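Local structure of acetyltransferase, GNAT family (Bacillus anthracis str. Sterne, 3FBU) at residues W18-E23 with N67-H72; M31-E36 with T123-N128; I73-Y78 with Q105-Y110; I86-N91 with R133-I138. The protein probably transfers an acetyl group from acetyl-coenzyme A to an acceptor amine, as GNAT acetyltransferases do, and binds coenzyme A. One frame throughout, in Å; residues are numbered along the deposited sequence.

Contact 1 (W18-E23 with N67-H72); sequences WEAVHE and NILVGH
Leu69 O and Ala20 O are joined through one water, which donates a hydrogen bond to each: 2.7 Å from the water oxygen to Leu69 O and 2.8 Å from it to Ala20 O. With both hydrogens spent on carbonyls, the water is a polar clasp between a helix and a strand; the remaining contact between 18-23 and 67-72 is made by aliphatic carbons.

Beside the water lies this apolar part. Leu69 CB stands 4.0 Å from Ala20 CB, and the small methyl of alanine lets the helix come close to the strand, with Ala20 and Leu69 CA atoms 6.3 Å apart. The helix 18-25 thus rests against strand 68-79 of the central GNAT sheet, where that strand runs between 58-63 and 83-90. Leu69 carries its CG anti to the backbone N (chi1 -175°), which swings CG toward the helix, where both methyls reach Val21. There Val21 CG2 is touched by the two tips of the fork, at 3.9 Å from Leu69 CD2 and 4.0 Å from Leu69 CD1. CD2 also reaches back to Ala20 CB, so the leucine fills the angle between two successive helical residues. In the branched valine CG1 is anti to the backbone N and CG2 anti to the carbonyl carbon, so that CG2 is the branch meeting the leucine; the same side chain also packs on Phe13 and on Thr44 of helix 41-50. Further along the strand, His72 ND1 is hydrogen-bonded to Tyr24 OH, a second polar tie to the same helix.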
# COMPACT_ATOMS: atom_id res chain seq x y z
N TRP A 18 -25.57 -7.22 6.98
CA TRP A 18 -24.52 -7.83 7.79
C TRP A 18 -23.59 -8.77 7.02
O TRP A 18 -22.38 -8.78 7.26
CB TRP A 18 -25.09 -8.48 9.06
CG TRP A 18 -25.67 -9.84 8.91
CD1 TRP A 18 -26.99 -10.15 8.79
CD2 TRP A 18 -24.97 -11.07 8.98
NE1 TRP A 18 -27.16 -11.50 8.72
CE2 TRP A 18 -25.93 -12.10 8.83
CE3 TRP A 18 -23.61 -11.42 9.10
CZ2 TRP A 18 -25.58 -13.45 8.81
CZ3 TRP A 18 -23.26 -12.76 9.07
CH2 TRP A 18 -24.24 -13.76 8.94
N GLU A 19 -24.13 -9.54 6.08
CA GLU A 19 -23.29 -10.49 5.33
C GLU A 19 -22.22 -9.79 4.49
O GLU A 19 -21.08 -10.24 4.47
CB GLU A 19 -24.15 -11.45 4.48
CG GLU A 19 -24.74 -12.60 5.33
CD GLU A 19 -25.40 -13.71 4.52
OE1 GLU A 19 -25.34 -13.67 3.27
OE2 GLU A 19 -26.00 -14.62 5.15
N ALA A 20 -22.59 -8.70 3.83
CA ALA A 20 -21.64 -7.90 3.03
C ALA A 20 -20.60 -7.22 3.94
O ALA A 20 -19.42 -7.09 3.59
CB ALA A 20 -22.41 -6.85 2.22
N VAL A 21 -21.03 -6.79 5.12
CA VAL A 21 -20.08 -6.23 6.08
C VAL A 21 -19.11 -7.31 6.56
O VAL A 21 -17.89 -7.08 6.64
CB VAL A 21 -20.81 -5.56 7.25
CG1 VAL A 21 -19.82 -5.17 8.41
CG2 VAL A 21 -21.55 -4.35 6.73
N HIS A 22 -19.64 -8.49 6.85
CA HIS A 22 -18.83 -9.59 7.35
C HIS A 22 -17.68 -9.98 6.41
O HIS A 22 -16.60 -10.43 6.83
CB HIS A 22 -19.70 -10.78 7.73
CG HIS A 22 -18.98 -11.79 8.54
ND1 HIS A 22 -18.59 -11.55 9.84
CD2 HIS A 22 -18.52 -13.03 8.22
CE1 HIS A 22 -17.94 -12.61 10.29
NE2 HIS A 22 -17.89 -13.53 9.34
N GLU A 23 -17.87 -9.77 5.12
CA GLU A 23 -16.85 -10.09 4.14
C GLU A 23 -15.51 -9.40 4.48
O GLU A 23 -14.44 -9.95 4.23
CB GLU A 23 -17.36 -9.68 2.74
CG GLU A 23 -16.43 -10.02 1.60
CD GLU A 23 -17.02 -9.63 0.24
OE1 GLU A 23 -18.14 -9.06 0.23
OE2 GLU A 23 -16.37 -9.89 -0.79
N ASN A 67 -25.14 -1.31 -6.86
CA ASN A 67 -25.83 -1.59 -5.60
C ASN A 67 -25.07 -2.60 -4.71
O ASN A 67 -25.64 -3.60 -4.24
CB ASN A 67 -27.25 -2.07 -5.87
CG ASN A 67 -28.11 -2.03 -4.64
OD1 ASN A 67 -27.81 -1.30 -3.68
ND2 ASN A 67 -29.18 -2.82 -4.64
N ILE A 68 -23.79 -2.32 -4.49
CA ILE A 68 -22.88 -3.19 -3.74
C ILE A 68 -22.42 -2.40 -2.50
O ILE A 68 -22.04 -1.24 -2.64
CB ILE A 68 -21.64 -3.52 -4.58
CG1 ILE A 68 -21.99 -4.50 -5.71
CG2 ILE A 68 -20.49 -4.12 -3.75
CD1 ILE A 68 -20.81 -4.77 -6.61
N LEU A 69 -22.49 -3.02 -1.33
CA LEU A 69 -21.93 -2.43 -0.08
C LEU A 69 -20.43 -2.70 -0.07
O LEU A 69 -20.00 -3.85 -0.02
CB LEU A 69 -22.61 -3.03 1.15
CG LEU A 69 -22.30 -2.50 2.57
CD1 LEU A 69 -23.42 -2.83 3.54
CD2 LEU A 69 -20.99 -3.07 3.06
N VAL A 70 -19.65 -1.64 -0.11
CA VAL A 70 -18.22 -1.74 -0.24
C VAL A 70 -17.48 -1.37 1.05
O VAL A 70 -16.28 -1.55 1.15
CB VAL A 70 -17.72 -0.89 -1.43
CG1 VAL A 70 -18.35 -1.43 -2.73
CG2 VAL A 70 -18.04 0.61 -1.25
N GLY A 71 -18.20 -0.83 2.02
CA GLY A 71 -17.57 -0.48 3.29
C GLY A 71 -18.51 0.31 4.16
O GLY A 71 -19.71 0.40 3.89
N HIS A 72 -17.98 0.84 5.25
CA HIS A 72 -18.74 1.75 6.08
C HIS A 72 -17.90 2.94 6.58
O HIS A 72 -16.66 2.88 6.69
CB HIS A 72 -19.47 1.01 7.22
CG HIS A 72 -18.57 0.48 8.31
ND1 HIS A 72 -18.10 -0.82 8.32
CD2 HIS A 72 -18.09 1.07 9.44
CE1 HIS A 72 -17.35 -1.01 9.39
NE2 HIS A 72 -17.32 0.12 10.09
O HOH W 1 -18.55 -5.61 1.42

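Contact 2 (M31-E36 with T123-N128); sequences MKYIPE and TCQPEN. With COA (coenzyme A), chain C.
Van der Waals contacts centre on the Tyr33 ring, which lies against Asn128. Asn128 CB sits over one face, 4.0 Å from the ring centroid and displaced toward the rim, a CH-pi contact, and the amide plane is tilted only 19° from the ring. Lys32 CG covers the opposite face. Gln125 CB comes within 3.8 Å of Tyr33 CD1, while Glu127 CB approaches the phenol oxygen, 3.3 Å from Tyr33 OH.

Among polar contacts, Asn128 ND2 donates to the pantetheine amide carbonyl nearer the thiol, 2.9 Å from O5P of coenzyme A. Its CG lies anti to the backbone N (chi1 -165°), a setting that carries the amide to both ligand and tyrosine. The residue is also the N-cap of helix 129-137, which follows strand 119-124 in the GNAT fold. Asparagine suits this turn because its short amide can serve the ligand while its CB packs on the ring.

One water links the loop 31-36 to the turn, donating to Tyr33 O and, at 2.8 Å from its oxygen, to Gln125 OE1. The other end of that amide, Gln125 NE2, is hydrogen-bonded to Asp158 O. Cys124 CB lies 3.7 Å from the coenzyme A thiol sulfur, S1P.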
# COMPACT_ATOMS: atom_id res chain seq x y z
N MET A 31 -8.84 -5.73 9.65
CA MET A 31 -9.09 -5.36 11.04
C MET A 31 -7.82 -5.26 11.90
O MET A 31 -7.91 -5.11 13.11
CB MET A 31 -10.12 -6.32 11.65
CG MET A 31 -11.42 -6.42 10.83
SD MET A 31 -12.44 -4.90 10.86
CE MET A 31 -13.42 -5.16 12.32
N LYS A 32 -6.65 -5.30 11.26
CA LYS A 32 -5.34 -5.15 11.92
C LYS A 32 -5.27 -3.97 12.90
O LYS A 32 -4.79 -4.12 14.03
CB LYS A 32 -4.26 -5.01 10.84
CG LYS A 32 -2.94 -4.36 11.25
CD LYS A 32 -1.90 -5.37 11.65
CE LYS A 32 -0.55 -4.69 11.91
NZ LYS A 32 0.37 -5.64 12.60
N TYR A 33 -5.76 -2.80 12.48
CA TYR A 33 -5.70 -1.60 13.33
C TYR A 33 -6.97 -1.30 14.04
O TYR A 33 -7.09 -0.29 14.66
CB TYR A 33 -5.26 -0.39 12.53
CG TYR A 33 -3.93 -0.51 11.94
CD1 TYR A 33 -2.80 -0.41 12.71
CD2 TYR A 33 -3.77 -0.74 10.60
CE1 TYR A 33 -1.57 -0.52 12.16
CE2 TYR A 33 -2.55 -0.85 10.06
CZ TYR A 33 -1.46 -0.75 10.84
OH TYR A 33 -0.26 -0.87 10.29
N ILE A 34 -7.94 -2.16 13.93
CA ILE A 34 -9.19 -1.95 14.58
C ILE A 34 -9.04 -2.61 15.94
O ILE A 34 -8.58 -3.71 16.03
CB ILE A 34 -10.34 -2.62 13.85
CG1 ILE A 34 -10.50 -2.17 12.40
CG2 ILE A 34 -11.60 -2.43 14.57
CD1 ILE A 34 -10.29 -0.81 12.12
N PRO A 35 -9.37 -1.90 17.00
CA PRO A 35 -9.18 -2.46 18.33
C PRO A 35 -9.75 -3.89 18.48
O PRO A 35 -9.02 -4.74 18.90
CB PRO A 35 -9.89 -1.45 19.23
CG PRO A 35 -9.86 -0.20 18.50
CD PRO A 35 -9.99 -0.57 17.06
N GLU A 36 -10.99 -4.15 18.10
CA GLU A 36 -11.56 -5.51 18.24
C GLU A 36 -10.76 -6.64 17.53
O GLU A 36 -10.74 -7.80 17.98
CB GLU A 36 -13.02 -5.55 17.75
CG GLU A 36 -14.06 -5.64 18.90
CD GLU A 36 -15.46 -5.16 18.49
OE1 GLU A 36 -15.54 -4.09 17.84
OE2 GLU A 36 -16.46 -5.84 18.84
N THR A 123 -8.18 9.68 13.88
CA THR A 123 -6.91 9.18 14.37
C THR A 123 -6.52 7.92 13.62
O THR A 123 -7.39 7.22 13.07
CB THR A 123 -6.94 8.82 15.88
OG1 THR A 123 -7.89 7.79 16.11
CG2 THR A 123 -7.30 10.03 16.70
N CYS A 124 -5.22 7.67 13.59
CA CYS A 124 -4.74 6.38 13.11
C CYS A 124 -3.30 6.13 13.50
O CYS A 124 -2.59 7.03 13.94
CB CYS A 124 -4.89 6.26 11.60
SG CYS A 124 -3.74 7.24 10.71
N GLN A 125 -2.87 4.89 13.35
CA GLN A 125 -1.47 4.53 13.55
C GLN A 125 -0.63 5.05 12.38
O GLN A 125 -1.08 4.99 11.23
CB GLN A 125 -1.32 3.01 13.66
CG GLN A 125 -1.54 2.49 15.06
CD GLN A 125 -2.93 2.77 15.57
OE1 GLN A 125 -3.90 2.19 15.07
NE2 GLN A 125 -3.05 3.67 16.56
N PRO A 126 0.58 5.54 12.66
CA PRO A 126 1.47 6.05 11.59
C PRO A 126 1.80 5.00 10.53
O PRO A 126 2.05 5.36 9.39
CB PRO A 126 2.72 6.49 12.35
CG PRO A 126 2.19 6.84 13.73
CD PRO A 126 1.20 5.74 13.99
N GLU A 127 1.74 3.74 10.92
CA GLU A 127 1.98 2.61 10.02
C GLU A 127 0.83 2.42 9.02
O GLU A 127 0.99 1.73 8.01
CB GLU A 127 2.16 1.34 10.85
CG GLU A 127 3.39 1.30 11.77
CD GLU A 127 3.25 2.10 13.07
OE1 GLU A 127 2.11 2.48 13.47
OE2 GLU A 127 4.32 2.36 13.71
N ASN A 128 -0.34 3.02 9.31
CA ASN A 128 -1.53 2.81 8.51
C ASN A 128 -1.63 3.84 7.40
O ASN A 128 -2.49 4.73 7.42
CB ASN A 128 -2.79 2.81 9.41
CG ASN A 128 -4.02 2.23 8.70
OD1 ASN A 128 -3.98 1.96 7.50
ND2 ASN A 128 -5.11 2.05 9.43
N1A COA C . 1.34 2.97 0.83
C2A COA C . 1.16 4.28 0.47
N3A COA C . -0.05 4.71 0.01
C4A COA C . -1.08 3.82 -0.08
C5A COA C . -0.92 2.49 0.28
C6A COA C . 0.32 2.06 0.76
N6A COA C . 0.50 0.79 1.14
N7A COA C . -2.09 1.87 0.08
C8A COA C . -2.98 2.76 -0.40
N9A COA C . -2.36 3.97 -0.51
C1B COA C . -2.94 5.28 -0.85
C2B COA C . -3.64 5.30 -2.21
O2B COA C . -2.72 5.50 -3.28
C3B COA C . -4.58 6.46 -1.99
O3B COA C . -3.91 7.70 -2.20
P3B COA C . -3.88 8.48 -3.61
O7A COA C . -3.39 9.88 -3.43
O8A COA C . -2.99 7.69 -4.54
O9A COA C . -5.30 8.50 -4.12
C4B COA C . -4.98 6.33 -0.51
O4B COA C . -3.93 5.63 0.11
C5B COA C . -6.27 5.56 -0.31
O5B COA C . -7.33 6.37 -0.80
P1A COA C . -8.74 5.72 -1.18
O1A COA C . -8.61 4.99 -2.51
O2A COA C . -9.77 6.78 -1.19
O3A COA C . -8.99 4.73 0.06
P2A COA C . -9.61 3.25 -0.02
O4A COA C . -10.95 3.31 -0.72
O5A COA C . -8.58 2.30 -0.64
O6A COA C . -9.78 2.93 1.56
CBP COA C . -9.08 2.53 3.80
CCP COA C . -8.83 3.33 2.53
CDP COA C . -10.56 2.75 4.15
CEP COA C . -8.11 3.13 4.83
CAP COA C . -8.77 1.03 3.55
OAP COA C . -7.39 0.81 3.31
C9P COA C . -9.13 0.15 4.72
O9P COA C . -10.44 -0.20 4.93
N8P COA C . -8.19 -0.20 5.60
C7P COA C . -8.46 -1.19 6.65
C6P COA C . -9.30 -0.63 7.79
C5P COA C . -8.59 0.52 8.50
O5P COA C . -7.41 0.43 8.93
N4P COA C . -9.32 1.61 8.66
C3P COA C . -8.74 2.85 9.20
C2P COA C . -8.65 2.88 10.71
S1P COA C . -8.11 4.53 11.27
O HOH W 2 -5.97 1.37 16.69

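Contact 3 (I73-Y78 with Q105-Y110); sequences IVFHKY and QATLKY
Thr107 meets Ile73 and Phe75 with the two branches of its side chain, CG2 chiefly turned to Phe75 and OG1 to Ile73. From CB, which the helix presents to the strand, the methyl CG2 runs anti to the backbone N (chi1 -54° for OG1) and comes down over the centre of the Phe75 ring. The distance from Thr107 CG2 to the ring centroid is 3.6 Å, and the line between them is 12° off the ring normal, a well-centred CH-pi contact. All six ring carbons are therefore at similar range, from 3.6 Å between Thr107 CG2 and Phe75 CG to 4.2 Å between Thr107 CG2 and Phe75 CZ. The other branch, OG1, lies 3.8 Å from Ile73 CG2. That hydroxyl is hydrogen-bonded to Ala103 O one helical turn earlier, so a polar atom is satisfied within the helix itself and can sit among hydrocarbon. A threonine thus fits this buried place: a compact methyl for the aromatic face, and a hydroxyl that the helix backbone takes up.

Phenylalanine offers the methyl a broad flat surface, and its ring is packed elsewhere by Tyr84, Ile86, Leu117 and Ile120. Ile73, two residues back on the same side of the strand, also touches Val61. In this way helix 99-114 packs over strand 68-79 of the GNAT sheet, with strand 58-63 on one side of that strand and strand 83-90 on the other.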
# COMPACT_ATOMS: atom_id res chain seq x y z
N ILE A 73 -18.62 4.03 6.81
CA ILE A 73 -18.08 5.23 7.44
C ILE A 73 -18.46 5.24 8.91
O ILE A 73 -19.63 4.99 9.29
CB ILE A 73 -18.63 6.51 6.73
CG1 ILE A 73 -17.99 6.70 5.34
CG2 ILE A 73 -18.45 7.74 7.63
CD1 ILE A 73 -16.51 7.09 5.32
N VAL A 74 -17.46 5.54 9.73
CA VAL A 74 -17.62 5.77 11.15
C VAL A 74 -17.83 7.28 11.33
O VAL A 74 -17.03 8.07 10.84
CB VAL A 74 -16.39 5.30 11.94
CG1 VAL A 74 -16.63 5.39 13.43
CG2 VAL A 74 -16.01 3.84 11.57
N PHE A 75 -18.92 7.67 11.99
CA PHE A 75 -19.19 9.11 12.21
C PHE A 75 -20.06 9.31 13.46
O PHE A 75 -21.21 8.93 13.47
CB PHE A 75 -19.82 9.73 10.96
CG PHE A 75 -19.80 11.23 10.94
CD1 PHE A 75 -18.62 11.94 11.02
CD2 PHE A 75 -20.98 11.93 10.83
CE1 PHE A 75 -18.60 13.32 10.96
CE2 PHE A 75 -20.96 13.33 10.77
CZ PHE A 75 -19.76 14.00 10.85
N HIS A 76 -19.48 9.91 14.50
CA HIS A 76 -20.16 10.06 15.79
C HIS A 76 -19.61 11.20 16.62
O HIS A 76 -18.49 11.65 16.42
CB HIS A 76 -20.10 8.76 16.62
CG HIS A 76 -18.71 8.26 16.90
ND1 HIS A 76 -17.92 8.76 17.91
CD2 HIS A 76 -17.98 7.29 16.30
CE1 HIS A 76 -16.77 8.11 17.93
NE2 HIS A 76 -16.78 7.22 16.95
N LYS A 77 -20.40 11.64 17.59
CA LYS A 77 -19.96 12.65 18.55
C LYS A 77 -18.66 12.27 19.25
O LYS A 77 -18.44 11.12 19.61
CB LYS A 77 -21.07 12.89 19.60
CG LYS A 77 -22.35 13.40 18.99
CD LYS A 77 -23.42 13.70 20.06
CE LYS A 77 -24.72 14.16 19.40
NZ LYS A 77 -24.55 15.23 18.33
N TYR A 78 -17.79 13.28 19.39
CA TYR A 78 -16.47 13.14 19.99
C TYR A 78 -16.31 14.06 21.18
O TYR A 78 -15.94 13.60 22.23
CB TYR A 78 -15.40 13.43 18.95
CG TYR A 78 -14.00 13.32 19.47
CD1 TYR A 78 -13.42 12.08 19.67
CD2 TYR A 78 -13.26 14.45 19.75
CE1 TYR A 78 -12.14 11.97 20.13
CE2 TYR A 78 -11.98 14.35 20.25
CZ TYR A 78 -11.42 13.10 20.42
OH TYR A 78 -10.14 12.98 20.89
N GLN A 105 -15.21 12.53 2.22
CA GLN A 105 -15.40 13.93 1.78
C GLN A 105 -16.87 14.35 1.89
O GLN A 105 -17.21 15.40 2.43
CB GLN A 105 -14.86 14.14 0.34
CG GLN A 105 -14.87 15.60 -0.18
CD GLN A 105 -14.17 15.76 -1.54
OE1 GLN A 105 -13.58 14.79 -2.08
NE2 GLN A 105 -14.23 16.98 -2.10
N ALA A 106 -17.74 13.48 1.38
CA ALA A 106 -19.18 13.68 1.43
C ALA A 106 -19.72 13.76 2.85
O ALA A 106 -20.61 14.56 3.13
CB ALA A 106 -19.88 12.56 0.65
N THR A 107 -19.18 12.95 3.75
CA THR A 107 -19.56 12.99 5.16
C THR A 107 -19.15 14.30 5.83
O THR A 107 -19.96 14.89 6.52
CB THR A 107 -18.97 11.77 5.91
OG1 THR A 107 -19.37 10.56 5.24
CG2 THR A 107 -19.44 11.73 7.39
N LEU A 108 -17.92 14.78 5.59
CA LEU A 108 -17.49 16.07 6.13
C LEU A 108 -18.44 17.17 5.69
O LEU A 108 -18.84 17.99 6.48
CB LEU A 108 -16.05 16.41 5.67
CG LEU A 108 -14.90 15.51 6.11
CD1 LEU A 108 -13.57 15.97 5.48
CD2 LEU A 108 -14.77 15.40 7.62
N LYS A 109 -18.77 17.18 4.40
CA LYS A 109 -19.66 18.19 3.83
C LYS A 109 -21.02 18.20 4.51
O LYS A 109 -21.55 19.25 4.90
CB LYS A 109 -19.84 17.91 2.33
CG LYS A 109 -18.59 18.11 1.49
CD LYS A 109 -18.81 17.79 -0.05
CE LYS A 109 -17.56 18.00 -0.94
NZ LYS A 109 -17.77 17.67 -2.41
N TYR A 110 -21.59 17.01 4.69
CA TYR A 110 -22.83 16.82 5.44
C TYR A 110 -22.69 17.31 6.87
O TYR A 110 -23.54 18.05 7.36
CB TYR A 110 -23.23 15.37 5.42
CG TYR A 110 -24.56 15.05 6.08
CD1 TYR A 110 -25.75 15.22 5.39
CD2 TYR A 110 -24.61 14.54 7.36
CE1 TYR A 110 -26.97 14.91 5.99
CE2 TYR A 110 -25.83 14.22 7.97
CZ TYR A 110 -26.99 14.41 7.27
OH TYR A 110 -28.18 14.09 7.86

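Contact 4 (I86-N91 with R133-I138); sequences IGWVFN and RVMEKI. With COA (coenzyme A), chain C.
Trp88 points its six-membered ring at the helix and is met there by three aliphatic side chains. Val134 CG1 lies over one face, 3.8 Å from the centroid of that ring and 12° off its normal. CG1 is the branch anti to the backbone N (chi1 173°); the other methyl, CG2, is turned to coenzyme A, 3.8 Å from O3A of its diphosphate. The branched valine thus serves indole and cofactor at once. Met135 comes in the ring plane, at the edge, with its CG 3.6 Å from Trp88 CZ2; the extended chain runs on past the indole, so that CE too lies near the same carbon. Ile138 reaches up from the helix end, its CD1 4.1 Å from Trp88 CH2.

The indole takes an unusual rotation, its chi1 of 30° far from a staggered value, and a hydrogen bond between NE1 and Ser131 OG fixes the ring there. On the GNAT sheet, strand 83-90 gives its backbone to the pantetheine arm: Trp88 O accepts from N4P of coenzyme A, and Phe90 N donates at 2.8 Å to O9P. This strand-like pairing of the arm with a central strand is a hallmark of GNAT cofactor binding.

The helix brings the charges. Arg133, bent at chi2 and chi3, donates from NH2 at 2.8 Å to O7A of the 3'-phosphate, while NH1 makes a salt bridge to Glu136 OE1, 3.0 Å away. Lying in the guanidinium plane, this bridge limits rotation of the group and probably steadies NH2; Lys137, curled at chi3 and chi4, sends NZ to O9A of the same phosphate.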
# COMPACT_ATOMS: atom_id res chain seq x y z
N ILE A 86 -14.47 10.87 12.71
CA ILE A 86 -14.73 10.14 11.45
C ILE A 86 -13.68 9.03 11.28
O ILE A 86 -12.53 9.17 11.71
CB ILE A 86 -14.76 11.11 10.21
CG1 ILE A 86 -15.35 10.46 8.93
CG2 ILE A 86 -13.36 11.71 9.96
CD1 ILE A 86 -15.66 11.49 7.79
N GLY A 87 -14.10 7.97 10.59
CA GLY A 87 -13.28 6.84 10.26
C GLY A 87 -13.93 6.05 9.15
O GLY A 87 -14.99 6.45 8.63
N TRP A 88 -13.34 4.91 8.83
CA TRP A 88 -13.71 4.19 7.61
C TRP A 88 -13.15 2.79 7.66
O TRP A 88 -12.03 2.60 8.10
CB TRP A 88 -13.13 4.92 6.38
CG TRP A 88 -11.86 5.65 6.66
CD1 TRP A 88 -10.61 5.12 6.82
CD2 TRP A 88 -11.72 7.05 6.86
NE1 TRP A 88 -9.69 6.12 7.10
CE2 TRP A 88 -10.35 7.32 7.12
CE3 TRP A 88 -12.62 8.11 6.85
CZ2 TRP A 88 -9.88 8.59 7.39
CZ3 TRP A 88 -12.16 9.37 7.10
CH2 TRP A 88 -10.80 9.61 7.35
N VAL A 89 -13.93 1.80 7.20
CA VAL A 89 -13.47 0.43 7.04
C VAL A 89 -14.11 -0.10 5.74
O VAL A 89 -15.34 -0.05 5.60
CB VAL A 89 -13.90 -0.48 8.21
CG1 VAL A 89 -13.31 -1.90 8.05
CG2 VAL A 89 -13.55 0.17 9.63
N PHE A 90 -13.26 -0.56 4.82
CA PHE A 90 -13.70 -0.92 3.48
C PHE A 90 -13.26 -2.33 3.12
O PHE A 90 -12.37 -2.91 3.76
CB PHE A 90 -13.18 0.10 2.44
CG PHE A 90 -14.04 1.32 2.33
CD1 PHE A 90 -14.09 2.24 3.36
CD2 PHE A 90 -14.79 1.56 1.22
CE1 PHE A 90 -14.89 3.32 3.28
CE2 PHE A 90 -15.58 2.66 1.13
CZ PHE A 90 -15.63 3.55 2.16
N ASN A 91 -13.95 -2.88 2.15
CA ASN A 91 -13.70 -4.19 1.59
C ASN A 91 -12.50 -4.09 0.66
O ASN A 91 -12.53 -3.29 -0.29
CB ASN A 91 -14.95 -4.66 0.82
CG ASN A 91 -14.85 -6.08 0.31
OD1 ASN A 91 -13.79 -6.53 -0.14
ND2 ASN A 91 -15.97 -6.80 0.36
N ARG A 133 -3.59 8.83 4.46
CA ARG A 133 -3.73 9.41 3.13
C ARG A 133 -5.16 9.84 2.84
O ARG A 133 -5.36 10.90 2.26
CB ARG A 133 -3.15 8.50 2.05
CG ARG A 133 -1.63 8.61 1.96
CD ARG A 133 -1.19 10.01 1.46
NE ARG A 133 -1.78 10.35 0.17
CZ ARG A 133 -2.17 11.56 -0.24
NH1 ARG A 133 -2.12 12.61 0.56
NH2 ARG A 133 -2.67 11.72 -1.46
N VAL A 134 -6.15 9.07 3.26
CA VAL A 134 -7.53 9.54 3.13
C VAL A 134 -7.71 10.87 3.89
O VAL A 134 -8.29 11.83 3.38
CB VAL A 134 -8.52 8.52 3.63
CG1 VAL A 134 -9.93 9.12 3.63
CG2 VAL A 134 -8.45 7.26 2.79
N MET A 135 -7.17 10.93 5.11
CA MET A 135 -7.32 12.13 5.93
C MET A 135 -6.77 13.36 5.20
O MET A 135 -7.43 14.41 5.14
CB MET A 135 -6.63 11.96 7.29
CG MET A 135 -7.25 10.85 8.18
SD MET A 135 -6.31 10.46 9.69
CE MET A 135 -7.14 8.93 10.02
N GLU A 136 -5.60 13.20 4.62
CA GLU A 136 -4.96 14.30 3.91
C GLU A 136 -5.75 14.70 2.66
O GLU A 136 -6.00 15.88 2.42
CB GLU A 136 -3.54 13.90 3.52
CG GLU A 136 -2.62 13.73 4.76
CD GLU A 136 -1.19 13.31 4.45
OE1 GLU A 136 -0.91 12.78 3.34
OE2 GLU A 136 -0.37 13.45 5.40
N LYS A 137 -6.17 13.71 1.90
CA LYS A 137 -6.89 13.93 0.64
C LYS A 137 -8.18 14.71 0.84
O LYS A 137 -8.59 15.52 -0.03
CB LYS A 137 -7.23 12.58 -0.02
CG LYS A 137 -6.02 11.81 -0.54
CD LYS A 137 -6.32 10.33 -0.77
CE LYS A 137 -7.26 10.07 -1.98
NZ LYS A 137 -6.95 10.92 -3.16
N ILE A 138 -8.85 14.50 1.97
CA ILE A 138 -10.11 15.17 2.22
C ILE A 138 -9.94 16.52 2.95
O ILE A 138 -10.93 17.18 3.26
CB ILE A 138 -11.13 14.22 2.96
CG1 ILE A 138 -10.68 13.90 4.39
CG2 ILE A 138 -11.40 12.96 2.12
CD1 ILE A 138 -11.56 12.90 5.11
N1A COA C . 1.34 2.97 0.83
C2A COA C . 1.16 4.28 0.47
N3A COA C . -0.05 4.71 0.01
C4A COA C . -1.08 3.82 -0.08
C5A COA C . -0.92 2.49 0.28
C6A COA C . 0.32 2.06 0.76
N6A COA C . 0.50 0.79 1.14
N7A COA C . -2.09 1.87 0.08
C8A COA C . -2.98 2.76 -0.40
N9A COA C . -2.36 3.97 -0.51
C1B COA C . -2.94 5.28 -0.85
C2B COA C . -3.64 5.30 -2.21
O2B COA C . -2.72 5.50 -3.28
C3B COA C . -4.58 6.46 -1.99
O3B COA C . -3.91 7.70 -2.20
P3B COA C . -3.88 8.48 -3.61
O7A COA C . -3.39 9.88 -3.43
O8A COA C . -2.99 7.69 -4.54
O9A COA C . -5.30 8.50 -4.12
C4B COA C . -4.98 6.33 -0.51
O4B COA C . -3.93 5.63 0.11
C5B COA C . -6.27 5.56 -0.31
O5B COA C . -7.33 6.37 -0.80
P1A COA C . -8.74 5.72 -1.18
O1A COA C . -8.61 4.99 -2.51
O2A COA C . -9.77 6.78 -1.19
O3A COA C . -8.99 4.73 0.06
P2A COA C . -9.61 3.25 -0.02
O4A COA C . -10.95 3.31 -0.72
O5A COA C . -8.58 2.30 -0.64
O6A COA C . -9.78 2.93 1.56
CBP COA C . -9.08 2.53 3.80
CCP COA C . -8.83 3.33 2.53
CDP COA C . -10.56 2.75 4.15
CEP COA C . -8.11 3.13 4.83
CAP COA C . -8.77 1.03 3.55
OAP COA C . -7.39 0.81 3.31
C9P COA C . -9.13 0.15 4.72
O9P COA C . -10.44 -0.20 4.93
N8P COA C . -8.19 -0.20 5.60
C7P COA C . -8.46 -1.19 6.65
C6P COA C . -9.30 -0.63 7.79
C5P COA C . -8.59 0.52 8.50
O5P COA C . -7.41 0.43 8.93
N4P COA C . -9.32 1.61 8.66
C3P COA C . -8.74 2.85 9.20
C2P COA C . -8.65 2.88 10.71
S1P COA C . -8.11 4.53 11.27

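In the fold
All four contacts reach one mixed sheet, and contacts 2 and 4 share the coenzyme A, their centres about 12 Å apart. Contact 4 holds the 3'-phosphate and the middle of the pantetheine arm, contact 2 the arm's thiol end; they meet where Met135 CE touches Cys124 CB, 3.8 Å away. Contacts 1 and 3 use successive parts of strand 68-79, with centres about 19 Å apart, and neither touches the cofactor: the side chain of Leu69 is about 11 Å from it and that of Ile73 about 7 Å. Both join contact 4 through the neighbouring strand 83-90, by way of His72 N to Val89 O (2.8 Å) and Val74 N to Gly87 O (2.9 Å).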